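Local coordinates for protein muconate lactonizing enzyme (Corynebacterium glutamicum, PDB 3I4K) that belongs to the muconate lactonizing enzyme family of the enolase superfamily, pairing a capping domain with a TIM-barrel-like domain that binds a magnesium ion, at residues 53-64 with 101-109; 298-308 with 324-335. All blocks are in the same frame, centred on the assembly; numbering follows the deposited sequence.

Interaction 1. Residues 53-64 with 101-109; sequences GVVPGGPWWGGE and ARARYAKAA. With ACY (acetic acid), chain I.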
loop_
_atom_site.group_PDB
_atom_site.type_symbol
_atom_site.label_atom_id
_atom_site.label_comp_id
_atom_site.label_asym_id
_atom_site.label_seq_id
_atom_site.Cartn_x
_atom_site.Cartn_y
_atom_site.Cartn_z
ATOM N N GLY A 53 -15.372 15.938 -2.561
ATOM C CA GLY A 53 -14.268 16.844 -2.832
ATOM C C GLY A 53 -14.440 17.853 -1.707
ATOM O O GLY A 53 -15.256 18.770 -1.813
ATOM N N VAL A 54 -13.678 17.694 -0.627
ATOM C CA VAL A 54 -13.844 18.563 0.531
ATOM C C VAL A 54 -12.575 18.895 1.326
ATOM O O VAL A 54 -11.733 18.029 1.554
ATOM C CB VAL A 54 -14.871 17.908 1.492
ATOM C CG1 VAL A 54 -14.400 16.500 1.863
ATOM C CG2 VAL A 54 -15.059 18.748 2.736
ATOM N N VAL A 55 -12.463 20.158 1.737
ATOM C CA VAL A 55 -11.344 20.656 2.540
ATOM C C VAL A 55 -11.942 21.289 3.794
ATOM O O VAL A 55 -13.126 21.605 3.826
ATOM C CB VAL A 55 -10.514 21.729 1.801
ATOM C CG1 VAL A 55 -9.779 21.105 0.628
ATOM C CG2 VAL A 55 -11.423 22.869 1.330
ATOM N N PRO A 56 -11.129 21.493 4.842
ATOM C CA PRO A 56 -11.609 22.089 6.094
ATOM C C PRO A 56 -12.052 23.543 5.992
ATOM O O PRO A 56 -11.290 24.445 6.348
ATOM C CB PRO A 56 -10.408 21.940 7.037
ATOM C CG PRO A 56 -9.609 20.831 6.429
ATOM C CD PRO A 56 -9.713 21.105 4.967
ATOM N N GLY A 57 -13.273 23.775 5.511
ATOM C CA GLY A 57 -13.778 25.139 5.416
ATOM C C GLY A 57 -13.543 25.906 4.122
ATOM O O GLY A 57 -14.495 26.410 3.516
ATOM N N GLY A 58 -12.285 26.018 3.697
ATOM C CA GLY A 58 -11.989 26.748 2.474
ATOM C C GLY A 58 -10.568 26.564 1.956
ATOM O O GLY A 58 -9.818 25.730 2.466
ATOM N N PRO A 59 -10.161 27.342 0.946
ATOM C CA PRO A 59 -8.808 27.211 0.401
ATOM C C PRO A 59 -7.683 27.703 1.314
ATOM O O PRO A 59 -6.513 27.627 0.947
ATOM C CB PRO A 59 -8.893 27.991 -0.908
ATOM C CG PRO A 59 -9.889 29.076 -0.575
ATOM C CD PRO A 59 -10.953 28.314 0.169
ATOM N N TRP A 60 -8.028 28.190 2.503
ATOM C CA TRP A 60 -7.013 28.678 3.439
ATOM C C TRP A 60 -6.159 27.508 3.932
ATOM O O TRP A 60 -4.995 27.681 4.300
ATOM C CB TRP A 60 -7.665 29.345 4.656
ATOM C CG TRP A 60 -8.449 28.369 5.498
ATOM C CD1 TRP A 60 -9.746 27.974 5.307
ATOM C CD2 TRP A 60 -7.944 27.571 6.581
ATOM N NE1 TRP A 60 -10.075 26.976 6.196
ATOM C CE2 TRP A 60 -8.989 26.709 6.988
ATOM C CE3 TRP A 60 -6.706 27.498 7.241
ATOM C CZ2 TRP A 60 -8.836 25.783 8.025
ATOM C CZ3 TRP A 60 -6.553 26.575 8.272
ATOM C CH2 TRP A 60 -7.615 25.730 8.653
ATOM N N TRP A 61 -6.745 26.314 3.950
ATOM C CA TRP A 61 -6.028 25.137 4.431
ATOM C C TRP A 61 -4.890 24.720 3.493
ATOM O O TRP A 61 -3.750 24.590 3.926
ATOM C CB TRP A 61 -6.997 23.959 4.624
ATOM C CG TRP A 61 -6.439 22.873 5.510
ATOM C CD1 TRP A 61 -6.669 22.701 6.846
ATOM C CD2 TRP A 61 -5.517 21.841 5.128
ATOM N NE1 TRP A 61 -5.951 21.626 7.318
ATOM C CE2 TRP A 61 -5.236 21.082 6.287
ATOM C CE3 TRP A 61 -4.901 21.487 3.922
ATOM C CZ2 TRP A 61 -4.364 19.985 6.274
ATOM C CZ3 TRP A 61 -4.031 20.396 3.907
ATOM C CH2 TRP A 61 -3.773 19.658 5.080
ATOM N N GLY A 62 -5.189 24.533 2.210
ATOM C CA GLY A 62 -4.150 24.107 1.289
ATOM C C GLY A 62 -4.195 24.605 -0.137
ATOM O O GLY A 62 -3.402 24.152 -0.965
ATOM N N GLY A 63 -5.113 25.515 -0.452
ATOM C CA GLY A 63 -5.163 26.034 -1.811
ATOM C C GLY A 63 -6.229 25.464 -2.723
ATOM O O GLY A 63 -6.436 25.961 -3.836
ATOM N N GLU A 64 -6.897 24.410 -2.275
ATOM C CA GLU A 64 -7.962 23.822 -3.070
ATOM C C GLU A 64 -9.290 24.148 -2.424
ATOM O O GLU A 64 -9.383 24.251 -1.201
ATOM C CB GLU A 64 -7.812 22.306 -3.152
ATOM C CG GLU A 64 -6.849 21.855 -4.226
ATOM C CD GLU A 64 -6.848 20.354 -4.377
ATOM O OE1 GLU A 64 -5.971 19.684 -3.767
ATOM O OE2 GLU A 64 -7.742 19.853 -5.101
ATOM N N ALA A 101 -1.598 17.492 -12.466
ATOM C CA ALA A 101 -0.596 17.200 -11.453
ATOM C C ALA A 101 -1.152 17.709 -10.128
ATOM O O ALA A 101 -1.976 18.623 -10.114
ATOM C CB ALA A 101 0.705 17.904 -11.786
ATOM N N ARG A 102 -0.716 17.100 -9.026
ATOM C CA ARG A 102 -1.160 17.479 -7.688
ATOM C C ARG A 102 -2.683 17.459 -7.555
ATOM O O ARG A 102 -3.325 16.479 -7.936
ATOM C CB ARG A 102 -0.600 18.861 -7.326
ATOM C CG ARG A 102 0.895 18.965 -7.613
ATOM C CD ARG A 102 1.582 20.151 -6.964
ATOM N NE ARG A 102 2.983 20.174 -7.375
ATOM C CZ ARG A 102 3.960 20.799 -6.723
ATOM N NH1 ARG A 102 3.702 21.469 -5.607
ATOM N NH2 ARG A 102 5.200 20.745 -7.189
ATOM N N ALA A 103 -3.257 18.528 -7.005
ATOM C CA ALA A 103 -4.704 18.604 -6.826
ATOM C C ALA A 103 -5.248 17.297 -6.243
ATOM O O ALA A 103 -6.243 16.754 -6.730
ATOM C CB ALA A 103 -5.383 18.904 -8.166
ATOM N N ARG A 104 -4.598 16.798 -5.193
ATOM C CA ARG A 104 -5.017 15.549 -4.562
ATOM C C ARG A 104 -6.454 15.565 -4.035
ATOM O O ARG A 104 -7.181 14.587 -4.191
ATOM C CB ARG A 104 -4.064 15.190 -3.417
ATOM C CG ARG A 104 -2.622 14.940 -3.851
ATOM C CD ARG A 104 -2.503 13.795 -4.851
ATOM N NE ARG A 104 -1.139 13.271 -4.900
ATOM C CZ ARG A 104 -0.741 12.259 -5.668
ATOM N NH1 ARG A 104 -1.597 11.644 -6.476
ATOM N NH2 ARG A 104 0.518 11.842 -5.602
ATOM N N TYR A 105 -6.863 16.661 -3.403
ATOM C CA TYR A 105 -8.218 16.730 -2.869
ATOM C C TYR A 105 -9.274 16.470 -3.951
ATOM O O TYR A 105 -10.232 15.735 -3.721
ATOM C CB TYR A 105 -8.456 18.085 -2.197
ATOM C CG TYR A 105 -7.874 18.189 -0.803
ATOM C CD1 TYR A 105 -8.549 17.661 0.296
ATOM C CD2 TYR A 105 -6.654 18.819 -0.580
ATOM C CE1 TYR A 105 -8.027 17.764 1.584
ATOM C CE2 TYR A 105 -6.118 18.921 0.713
ATOM C CZ TYR A 105 -6.810 18.396 1.785
ATOM O OH TYR A 105 -6.298 18.521 3.066
ATOM N N ALA A 106 -9.088 17.058 -5.127
ATOM C CA ALA A 106 -10.035 16.869 -6.222
ATOM C C ALA A 106 -10.045 15.400 -6.655
ATOM O O ALA A 106 -11.105 14.804 -6.862
ATOM C CB ALA A 106 -9.657 17.756 -7.400
ATOM N N LYS A 107 -8.849 14.828 -6.781
ATOM C CA LYS A 107 -8.690 13.441 -7.192
ATOM C C LYS A 107 -9.291 12.451 -6.203
ATOM O O LYS A 107 -9.847 11.428 -6.603
ATOM C CB LYS A 107 -7.202 13.135 -7.406
ATOM C CG LYS A 107 -6.569 13.915 -8.558
ATOM C CD LYS A 107 -5.047 13.770 -8.581
ATOM C CE LYS A 107 -4.431 14.424 -9.814
ATOM N NZ LYS A 107 -2.942 14.499 -9.737
ATOM N N ALA A 108 -9.188 12.746 -4.912
ATOM C CA ALA A 108 -9.725 11.848 -3.899
ATOM C C ALA A 108 -11.215 11.561 -4.119
ATOM O O ALA A 108 -11.684 10.441 -3.893
ATOM C CB ALA A 108 -9.504 12.430 -2.518
ATOM N N ALA A 109 -11.960 12.568 -4.561
ATOM C CA ALA A 109 -13.386 12.376 -4.798
ATOM C C ALA A 109 -13.593 11.361 -5.911
ATOM O O ALA A 109 -14.408 10.451 -5.779
ATOM C CB ALA A 109 -14.050 13.698 -5.162
HETATM C C ACY I . -7.383 19.800 10.250
HETATM O O ACY I . -6.504 20.566 9.890
HETATM O OXT ACY I . -7.100 18.802 11.087
HETATM C CH3 ACY I . -8.797 19.965 9.754
HETATM O O HOH W 1 -11.511 15.558 -1.093
#
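E64 grips the start of helix 104-121 through two hydrogen bonds. Y105 N gives to E64 OE1 at 3.2 Å and A106 N gives to E64 OE2 at 3.1 Å. Each oxygen is met on its syn side, a little out of the carboxylate plane. The carboxylate thus spans two successive N-H groups of the first helical turn, where the helix dipole probably favours its negative charge. One water adds a link, accepting from V54 N and donating to Y105 O.

Most remaining contacts are made by the Y105 ring. V55 CG1 lies over one face, 3.7 Å from the Y105 ring centroid and 13° off the normal, a CH-pi contact. The Y105 edge points at the face of W61 in an offset edge-to-face pair, planes at 79°. Y105 OH sits over the rim of that face, 3.1 Å from W61 CZ3. W61 CG is anti to its backbone N (chi1 -162°), which swings the indole to Y105. W61 NE1 binds acetic acid, 2.8 Å from O of the acid.

W255 also meets both rings. The arrangement fits the capping domain of the enolase superfamily, whose loop after strand 48-53 reaches over the magnesium site of the barrel.

Interaction 2. Residues 298-308 with 324-335; sequences ACHGATSLEGP and ISYGTELFGPQL
E329 reaches across to strand 298-301 and the loop beyond it. Its CB lies 3.7 Å from H300 NE2. Chi1 of 49° puts CG between the backbone N and the carbonyl carbon, and the extended chain then runs past H300 toward T303. CG touches H300 NE2 and A302 CA, 3.5 Å from each. CD comes near T303 CG2. At the tip, OE2 accepts from T303 N at 2.7 Å through its anti lone pair, in a nearly straight bond (174°). OE1 takes a bond from a water that also meets H300 NE2, and forms a salt bridge with K169.

Backbone bonds set the base of this side chain. G301 N gives to G327 O, and E329 N gives to G301 O, in a parallel bridge between G301 and T328. H300 ND1 donates to Y326 O at 2.7 Å, close to its own ring plane. T328 CA lies over one face of the imidazole. Farther along, L305 CD1 packs on F331 CZ at 3.9 Å.

Strand 327-328 also bonds to D139, so it joins strand 298-301 to strand 137-144. This closure of the beta ring is characteristic of a TIM-barrel-like domain, with E329 near the bound magnesium and acetic acid.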
loop_
_atom_site.group_PDB
_atom_site.type_symbol
_atom_site.label_atom_id
_atom_site.label_comp_id
_atom_site.label_asym_id
_atom_site.label_seq_id
_atom_site.Cartn_x
_atom_site.Cartn_y
_atom_site.Cartn_z
ATOM N N ALA A 298 3.027 6.223 13.725
ATOM C CA ALA A 298 1.611 5.913 13.874
ATOM C C ALA A 298 0.780 6.736 12.903
ATOM O O ALA A 298 1.186 7.830 12.504
ATOM C CB ALA A 298 1.168 6.202 15.295
ATOM N N CYS A 299 -0.368 6.195 12.504
ATOM C CA CYS A 299 -1.286 6.914 11.626
ATOM C C CYS A 299 -2.585 7.155 12.408
ATOM O O CYS A 299 -3.071 6.278 13.127
ATOM C CB CYS A 299 -1.588 6.123 10.348
ATOM S SG CYS A 299 -0.257 6.110 9.107
ATOM N N HIS A 300 -3.107 8.367 12.289
ATOM C CA HIS A 300 -4.346 8.776 12.948
ATOM C C HIS A 300 -5.418 8.868 11.858
ATOM O O HIS A 300 -5.141 9.334 10.749
ATOM C CB HIS A 300 -4.139 10.147 13.596
ATOM C CG HIS A 300 -5.333 10.665 14.346
ATOM N ND1 HIS A 300 -5.757 10.123 15.541
ATOM C CD2 HIS A 300 -6.136 11.732 14.115
ATOM C CE1 HIS A 300 -6.761 10.841 16.018
ATOM N NE2 HIS A 300 -7.009 11.824 15.171
ATOM N N GLY A 301 -6.628 8.402 12.152
ATOM C CA GLY A 301 -7.697 8.497 11.169
ATOM C C GLY A 301 -8.192 9.936 11.192
ATOM O O GLY A 301 -9.221 10.234 11.802
ATOM N N ALA A 302 -7.455 10.827 10.525
ATOM C CA ALA A 302 -7.782 12.251 10.492
ATOM C C ALA A 302 -8.915 12.636 9.538
ATOM O O ALA A 302 -9.239 11.913 8.588
ATOM C CB ALA A 302 -6.514 13.073 10.165
ATOM N N THR A 303 -9.487 13.807 9.786
ATOM C CA THR A 303 -10.600 14.298 8.987
ATOM C C THR A 303 -10.374 15.683 8.415
ATOM O O THR A 303 -9.692 16.518 9.014
ATOM C CB THR A 303 -11.902 14.337 9.825
ATOM O OG1 THR A 303 -13.000 14.691 8.983
ATOM C CG2 THR A 303 -11.791 15.349 10.954
ATOM N N SER A 304 -10.939 15.900 7.234
ATOM C CA SER A 304 -10.872 17.187 6.565
ATOM C C SER A 304 -12.272 17.765 6.760
ATOM O O SER A 304 -12.715 18.631 5.996
ATOM C CB SER A 304 -10.595 16.999 5.075
ATOM O OG SER A 304 -9.270 16.560 4.862
ATOM N N LEU A 305 -12.947 17.271 7.802
ATOM C CA LEU A 305 -14.319 17.653 8.123
ATOM C C LEU A 305 -15.218 17.203 6.981
ATOM O O LEU A 305 -15.992 17.991 6.426
ATOM C CB LEU A 305 -14.445 19.164 8.336
ATOM C CG LEU A 305 -14.306 19.704 9.764
ATOM C CD1 LEU A 305 -13.815 18.634 10.740
ATOM C CD2 LEU A 305 -13.356 20.890 9.727
ATOM N N GLU A 306 -15.091 15.927 6.627
ATOM C CA GLU A 306 -15.896 15.343 5.558
ATOM C C GLU A 306 -17.344 15.224 5.994
ATOM O O GLU A 306 -17.642 15.167 7.195
ATOM C CB GLU A 306 -15.414 13.928 5.197
ATOM C CG GLU A 306 -14.008 13.823 4.614
ATOM C CD GLU A 306 -12.921 13.829 5.672
ATOM O OE1 GLU A 306 -13.250 13.841 6.877
ATOM O OE2 GLU A 306 -11.735 13.814 5.291
ATOM N N GLY A 307 -18.236 15.186 5.011
ATOM C CA GLY A 307 -19.642 15.007 5.304
ATOM C C GLY A 307 -19.827 13.517 5.556
ATOM O O GLY A 307 -18.840 12.806 5.768
ATOM N N PRO A 308 -21.066 13.002 5.534
ATOM C CA PRO A 308 -21.299 11.572 5.771
ATOM C C PRO A 308 -20.621 10.649 4.762
ATOM O O PRO A 308 -20.084 9.612 5.135
ATOM C CB PRO A 308 -22.823 11.462 5.739
ATOM C CG PRO A 308 -23.219 12.579 4.801
ATOM C CD PRO A 308 -22.334 13.704 5.283
ATOM N N ILE A 324 -3.586 2.222 11.049
ATOM C CA ILE A 324 -4.315 3.350 11.647
ATOM C C ILE A 324 -4.270 2.847 13.071
ATOM O O ILE A 324 -5.138 2.100 13.519
ATOM C CB ILE A 324 -5.778 3.445 11.204
ATOM C CG1 ILE A 324 -5.865 3.869 9.741
ATOM C CG2 ILE A 324 -6.516 4.461 12.104
ATOM C CD1 ILE A 324 -5.423 5.309 9.482
ATOM N N SER A 325 -3.216 3.245 13.757
ATOM C CA SER A 325 -2.918 2.810 15.111
ATOM C C SER A 325 -3.104 3.847 16.207
ATOM O O SER A 325 -2.757 3.592 17.367
ATOM C CB SER A 325 -1.466 2.363 15.118
ATOM O OG SER A 325 -0.705 3.378 14.476
ATOM N N TYR A 326 -3.647 5.007 15.852
ATOM C CA TYR A 326 -3.834 6.074 16.816
ATOM C C TYR A 326 -5.260 6.635 16.815
ATOM O O TYR A 326 -5.463 7.848 16.890
ATOM C CB TYR A 326 -2.820 7.184 16.524
ATOM C CG TYR A 326 -2.730 8.237 17.597
ATOM C CD1 TYR A 326 -2.455 7.886 18.914
ATOM C CD2 TYR A 326 -2.919 9.587 17.296
ATOM C CE1 TYR A 326 -2.371 8.845 19.904
ATOM C CE2 TYR A 326 -2.837 10.557 18.281
ATOM C CZ TYR A 326 -2.559 10.179 19.585
ATOM O OH TYR A 326 -2.441 11.138 20.562
ATOM N N GLY A 327 -6.246 5.750 16.746
ATOM C CA GLY A 327 -7.618 6.201 16.735
ATOM C C GLY A 327 -7.895 7.114 15.553
ATOM O O GLY A 327 -7.127 7.141 14.588
ATOM N N THR A 328 -8.990 7.873 15.637
ATOM C CA THR A 328 -9.395 8.781 14.568
ATOM C C THR A 328 -10.055 10.036 15.156
ATOM O O THR A 328 -10.145 10.199 16.370
ATOM C CB THR A 328 -10.461 8.134 13.659
ATOM O OG1 THR A 328 -11.736 8.204 14.320
ATOM C CG2 THR A 328 -10.138 6.659 13.383
ATOM N N GLU A 329 -10.510 10.909 14.265
ATOM C CA GLU A 329 -11.225 12.133 14.627
ATOM C C GLU A 329 -12.306 12.264 13.560
ATOM O O GLU A 329 -12.614 13.360 13.094
ATOM C CB GLU A 329 -10.301 13.360 14.589
ATOM C CG GLU A 329 -9.467 13.477 13.323
ATOM C CD GLU A 329 -8.849 14.855 13.133
ATOM O OE1 GLU A 329 -8.621 15.565 14.137
ATOM O OE2 GLU A 329 -8.582 15.218 11.966
ATOM N N LEU A 330 -12.871 11.126 13.170
ATOM C CA LEU A 330 -13.900 11.092 12.133
ATOM C C LEU A 330 -15.276 11.399 12.719
ATOM O O LEU A 330 -16.137 10.523 12.816
ATOM C CB LEU A 330 -13.893 9.721 11.447
ATOM C CG LEU A 330 -12.624 9.424 10.643
ATOM C CD1 LEU A 330 -12.670 8.002 10.108
ATOM C CD2 LEU A 330 -12.498 10.414 9.491
ATOM N N PHE A 331 -15.455 12.666 13.094
ATOM C CA PHE A 331 -16.679 13.166 13.706
ATOM C C PHE A 331 -17.427 14.130 12.791
ATOM O O PHE A 331 -18.467 14.669 13.168
ATOM C CB PHE A 331 -16.322 13.887 15.000
ATOM C CG PHE A 331 -15.446 15.097 14.797
ATOM C CD1 PHE A 331 -15.985 16.306 14.367
ATOM C CD2 PHE A 331 -14.071 15.019 15.013
ATOM C CE1 PHE A 331 -15.170 17.425 14.155
ATOM C CE2 PHE A 331 -13.246 16.130 14.802
ATOM C CZ PHE A 331 -13.796 17.332 14.374
ATOM N N GLY A 332 -16.887 14.350 11.597
ATOM C CA GLY A 332 -17.501 15.258 10.643
ATOM C C GLY A 332 -19.020 15.307 10.700
ATOM O O GLY A 332 -19.596 16.363 10.990
ATOM N N PRO A 333 -19.698 14.173 10.430
ATOM C CA PRO A 333 -21.160 14.068 10.444
ATOM C C PRO A 333 -21.827 14.736 11.645
ATOM O O PRO A 333 -22.895 15.335 11.510
ATOM C CB PRO A 333 -21.391 12.561 10.409
ATOM C CG PRO A 333 -20.245 12.086 9.555
ATOM C CD PRO A 333 -19.086 12.865 10.134
ATOM N N GLN A 334 -21.195 14.637 12.811
ATOM C CA GLN A 334 -21.737 15.231 14.026
ATOM C C GLN A 334 -21.698 16.755 14.036
ATOM O O GLN A 334 -22.545 17.399 14.656
ATOM C CB GLN A 334 -20.991 14.708 15.252
ATOM C CG GLN A 334 -21.192 13.229 15.518
ATOM C CD GLN A 334 -20.699 12.822 16.893
ATOM O OE1 GLN A 334 -19.516 12.977 17.219
ATOM N NE2 GLN A 334 -21.606 12.301 17.713
ATOM N N LEU A 335 -20.715 17.329 13.352
ATOM C CA LEU A 335 -20.562 18.779 13.296
ATOM C C LEU A 335 -21.626 19.410 12.406
ATOM O O LEU A 335 -21.957 20.589 12.552
ATOM C CB LEU A 335 -19.168 19.135 12.775
ATOM C CG LEU A 335 -18.727 20.589 12.921
ATOM C CD1 LEU A 335 -18.670 20.948 14.390
ATOM C CD2 LEU A 335 -17.364 20.782 12.272
HETATM O O HOH W 2 -7.484 14.453 16.241
HETATM O O HOH W 3 -15.358 13.090 9.568
#

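In the fold
Interaction 1 belongs to the capping domain and interaction 2 to the barrel. Their centres lie 16 Å apart, yet they touch directly. Y105 CE1 is 3.7 Å from S304 OG, and P56 CG is 3.8 Å from S304 O. V54 CG1 packs on E306 CG at 3.9 Å. S304 and E306 of the barrel loop thus meet the capping domain. One side chain of each contact lies near the metal site. The side chain of W61 is about 5 Å from the magnesium ion and that of E329 about 6 Å. The metal itself is held by D200, E226 and D251. K169 bonds both the acetic acid bound by W61 and the carboxylate of E329, and so bridges the two interactions through the acid.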